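Local coordinates for chorismate synthase (Aquifex aeolicus, PDB 1Q1L), which probably catalyses, with reduced FMN, the elimination of phosphate from 5-enolpyruvylshikimate-3-phosphate that yields chorismate, the last step of the chorismate pathway, at residues I163-G171 and V354-E364. Numbering follows the deposited sequence.
Sequences IGSFVVSIG and VAVPAASVVGE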
loop_
_atom_site.group_PDB
_atom_site.type_symbol
_atom_site.label_atom_id
_atom_site.label_comp_id
_atom_site.label_asym_id
_atom_site.label_seq_id
_atom_site.Cartn_x
_atom_site.Cartn_y
_atom_site.Cartn_z
ATOM N N ILE A 163 16.141 16.512 14.853
ATOM C CA ILE A 163 16.601 15.146 14.888
ATOM C C ILE A 163 18.117 15.174 14.987
ATOM O O ILE A 163 18.773 15.998 14.353
ATOM C CB ILE A 163 16.120 14.389 13.635
ATOM C CG1 ILE A 163 14.595 14.210 13.734
ATOM C CG2 ILE A 163 16.850 13.079 13.504
ATOM C CD1 ILE A 163 13.985 13.347 12.676
ATOM N N GLY A 164 18.670 14.294 15.812
ATOM C CA GLY A 164 20.107 14.249 15.971
ATOM C C GLY A 164 20.507 12.888 16.468
ATOM O O GLY A 164 19.642 12.039 16.691
ATOM N N SER A 165 21.808 12.681 16.658
ATOM C CA SER A 165 22.308 11.400 17.128
ATOM C C SER A 165 23.766 11.496 17.566
ATOM O O SER A 165 24.395 12.549 17.479
ATOM C CB SER A 165 22.195 10.354 16.018
ATOM O OG SER A 165 23.061 10.669 14.942
ATOM N N PHE A 166 24.294 10.376 18.037
ATOM C CA PHE A 166 25.682 10.310 18.479
ATOM C C PHE A 166 26.031 8.874 18.803
ATOM O O PHE A 166 25.168 8.095 19.203
ATOM C CB PHE A 166 25.898 11.214 19.704
ATOM C CG PHE A 166 24.862 11.045 20.773
ATOM C CD1 PHE A 166 24.919 9.974 21.656
ATOM C CD2 PHE A 166 23.803 11.940 20.873
ATOM C CE1 PHE A 166 23.929 9.796 22.622
ATOM C CE2 PHE A 166 22.809 11.770 21.831
ATOM C CZ PHE A 166 22.874 10.699 22.705
ATOM N N VAL A 167 27.299 8.521 18.618
ATOM C CA VAL A 167 27.767 7.167 18.886
ATOM C C VAL A 167 27.987 6.968 20.383
ATOM O O VAL A 167 28.489 7.859 21.065
ATOM C CB VAL A 167 29.085 6.895 18.131
ATOM C CG1 VAL A 167 29.585 5.493 18.435
ATOM C CG2 VAL A 167 28.866 7.071 16.636
ATOM N N VAL A 168 27.611 5.798 20.894
ATOM C CA VAL A 168 27.777 5.513 22.314
ATOM C C VAL A 168 28.753 4.368 22.576
ATOM O O VAL A 168 29.150 4.130 23.720
ATOM C CB VAL A 168 26.427 5.181 22.979
ATOM C CG1 VAL A 168 25.478 6.357 22.832
ATOM C CG2 VAL A 168 25.834 3.935 22.360
ATOM N N SER A 169 29.138 3.663 21.517
ATOM C CA SER A 169 30.078 2.556 21.649
ATOM C C SER A 169 30.600 2.093 20.298
ATOM O O SER A 169 29.868 2.075 19.308
ATOM C CB SER A 169 29.416 1.375 22.367
ATOM O OG SER A 169 28.412 0.781 21.562
ATOM N N ILE A 170 31.882 1.744 20.267
ATOM C CA ILE A 170 32.547 1.238 19.068
ATOM C C ILE A 170 33.355 0.056 19.562
ATOM O O ILE A 170 34.263 0.221 20.378
ATOM C CB ILE A 170 33.520 2.264 18.453
ATOM C CG1 ILE A 170 32.753 3.480 17.943
ATOM C CG2 ILE A 170 34.291 1.623 17.305
ATOM C CD1 ILE A 170 33.642 4.524 17.291
ATOM N N GLY A 171 33.027 -1.135 19.080
ATOM C CA GLY A 171 33.742 -2.313 19.530
ATOM C C GLY A 171 33.423 -2.513 20.997
ATOM O O GLY A 171 32.289 -2.284 21.418
ATOM N N VAL A 354 35.870 2.413 10.187
ATOM C CA VAL A 354 34.737 2.192 11.088
ATOM C C VAL A 354 33.500 2.843 10.477
ATOM O O VAL A 354 33.547 3.999 10.055
ATOM C CB VAL A 354 34.995 2.806 12.476
ATOM C CG1 VAL A 354 33.871 2.430 13.428
ATOM C CG2 VAL A 354 36.329 2.324 13.012
ATOM N N ALA A 355 32.392 2.109 10.441
ATOM C CA ALA A 355 31.174 2.629 9.829
ATOM C C ALA A 355 30.062 3.095 10.764
ATOM O O ALA A 355 29.078 3.674 10.301
ATOM C CB ALA A 355 30.616 1.598 8.849
ATOM N N VAL A 356 30.201 2.865 12.066
ATOM C CA VAL A 356 29.146 3.275 12.987
ATOM C C VAL A 356 28.801 4.768 12.910
ATOM O O VAL A 356 27.637 5.140 13.059
ATOM C CB VAL A 356 29.475 2.891 14.460
ATOM C CG1 VAL A 356 30.516 3.825 15.041
ATOM C CG2 VAL A 356 28.204 2.924 15.297
ATOM N N PRO A 357 29.800 5.642 12.669
ATOM C CA PRO A 357 29.489 7.074 12.590
ATOM C C PRO A 357 28.552 7.369 11.425
ATOM O O PRO A 357 27.592 8.122 11.562
ATOM C CB PRO A 357 30.862 7.716 12.395
ATOM C CG PRO A 357 31.787 6.753 13.070
ATOM C CD PRO A 357 31.257 5.431 12.585
ATOM N N ALA A 358 28.846 6.781 10.273
ATOM C CA ALA A 358 28.009 6.977 9.098
ATOM C C ALA A 358 26.626 6.404 9.388
ATOM O O ALA A 358 25.612 7.032 9.090
ATOM C CB ALA A 358 28.622 6.280 7.890
ATOM N N ALA A 359 26.593 5.216 9.982
ATOM C CA ALA A 359 25.329 4.567 10.303
ATOM C C ALA A 359 24.428 5.506 11.079
ATOM O O ALA A 359 23.255 5.669 10.744
ATOM C CB ALA A 359 25.572 3.292 11.104
ATOM N N SER A 360 24.980 6.134 12.111
ATOM C CA SER A 360 24.202 7.050 12.930
ATOM C C SER A 360 23.578 8.162 12.089
ATOM O O SER A 360 22.462 8.594 12.363
ATOM C CB SER A 360 25.072 7.656 14.037
ATOM O OG SER A 360 26.072 8.502 13.501
ATOM N N VAL A 361 24.285 8.625 11.065
ATOM C CA VAL A 361 23.742 9.685 10.219
ATOM C C VAL A 361 22.574 9.155 9.381
ATOM O O VAL A 361 21.615 9.876 9.108
ATOM C CB VAL A 361 24.820 10.275 9.281
ATOM C CG1 VAL A 361 24.177 11.269 8.313
ATOM C CG2 VAL A 361 25.906 10.968 10.109
ATOM N N VAL A 362 22.665 7.896 8.965
ATOM C CA VAL A 362 21.598 7.275 8.188
ATOM C C VAL A 362 20.426 7.055 9.148
ATOM O O VAL A 362 19.256 7.132 8.761
ATOM C CB VAL A 362 22.051 5.919 7.606
ATOM C CG1 VAL A 362 20.893 5.245 6.872
ATOM C CG2 VAL A 362 23.234 6.132 6.657
ATOM N N GLY A 363 20.753 6.796 10.413
ATOM C CA GLY A 363 19.711 6.580 11.406
ATOM C C GLY A 363 18.862 7.825 11.570
ATOM O O GLY A 363 17.645 7.737 11.759
ATOM N N GLU A 364 19.501 8.988 11.502
ATOM C CA GLU A 364 18.797 10.253 11.636
ATOM C C GLU A 364 17.853 10.412 10.448
ATOM O O GLU A 364 16.717 10.846 10.595
ATOM C CB GLU A 364 19.785 11.418 11.642
ATOM C CG GLU A 364 20.700 11.498 12.847
ATOM C CD GLU A 364 21.735 12.606 12.698
ATOM O OE1 GLU A 364 21.514 13.515 11.861
ATOM O OE2 GLU A 364 22.758 12.568 13.419
#
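Val167 and Val356 reach toward each other tip to tip, with CG1 of Val167 3.9 Å from CG1 of Val356. The first torsion of Val356 (chi1 76°) sets CG1 between its backbone N and carbonyl carbon, and this single methyl also meets Ile170, whose CG1 lies 3.7 Å from Val356 CG1 as the two side chains cross obliquely. Ile170 CG2 in turn touches Val354 CG1 at 4.0 Å. A classic beta bulge, Val168 and Ser169 both facing Val230, lies between Val167 and Ile170; these two send their CB bonds toward the helix segment, while those of Val168 and Ser169 point away.

Farther along, the contact turns polar. Glu364 has CG beside its backbone N (chi1 -67°) and is extended beyond it, which carries the carboxylate to Ser165. Ser165 OG donates to Glu364 OE2, although the 2.5 Å between these oxygens is doubtful because the hydroxyl is also too close to another atom. Glu364 OE1 forms salt bridges with Lys153 and Arg46. At this end Ile163 runs alongside Glu364, the two side chains heading opposite ways, with Ile163 CG2 3.9 Å from Glu364 CB.

Strand 163-170 and helix 356-364 run nearly antiparallel (159°), their axes 7.8 Å apart; the start of helix 356-379 lies along a strand of the five-stranded sheet, within the helical layer of the beta-alpha-beta sandwich. An alanine in place of Glu364 would probably deprive Lys153 and Arg46 of this carboxylate mate and Ser165 of its nearby acceptor. Aliphatic packing around Val356 thus gives way, along the helix, to a buried carboxylate that Ile163 still flanks and whose negative charge the two cations are likely to stabilise.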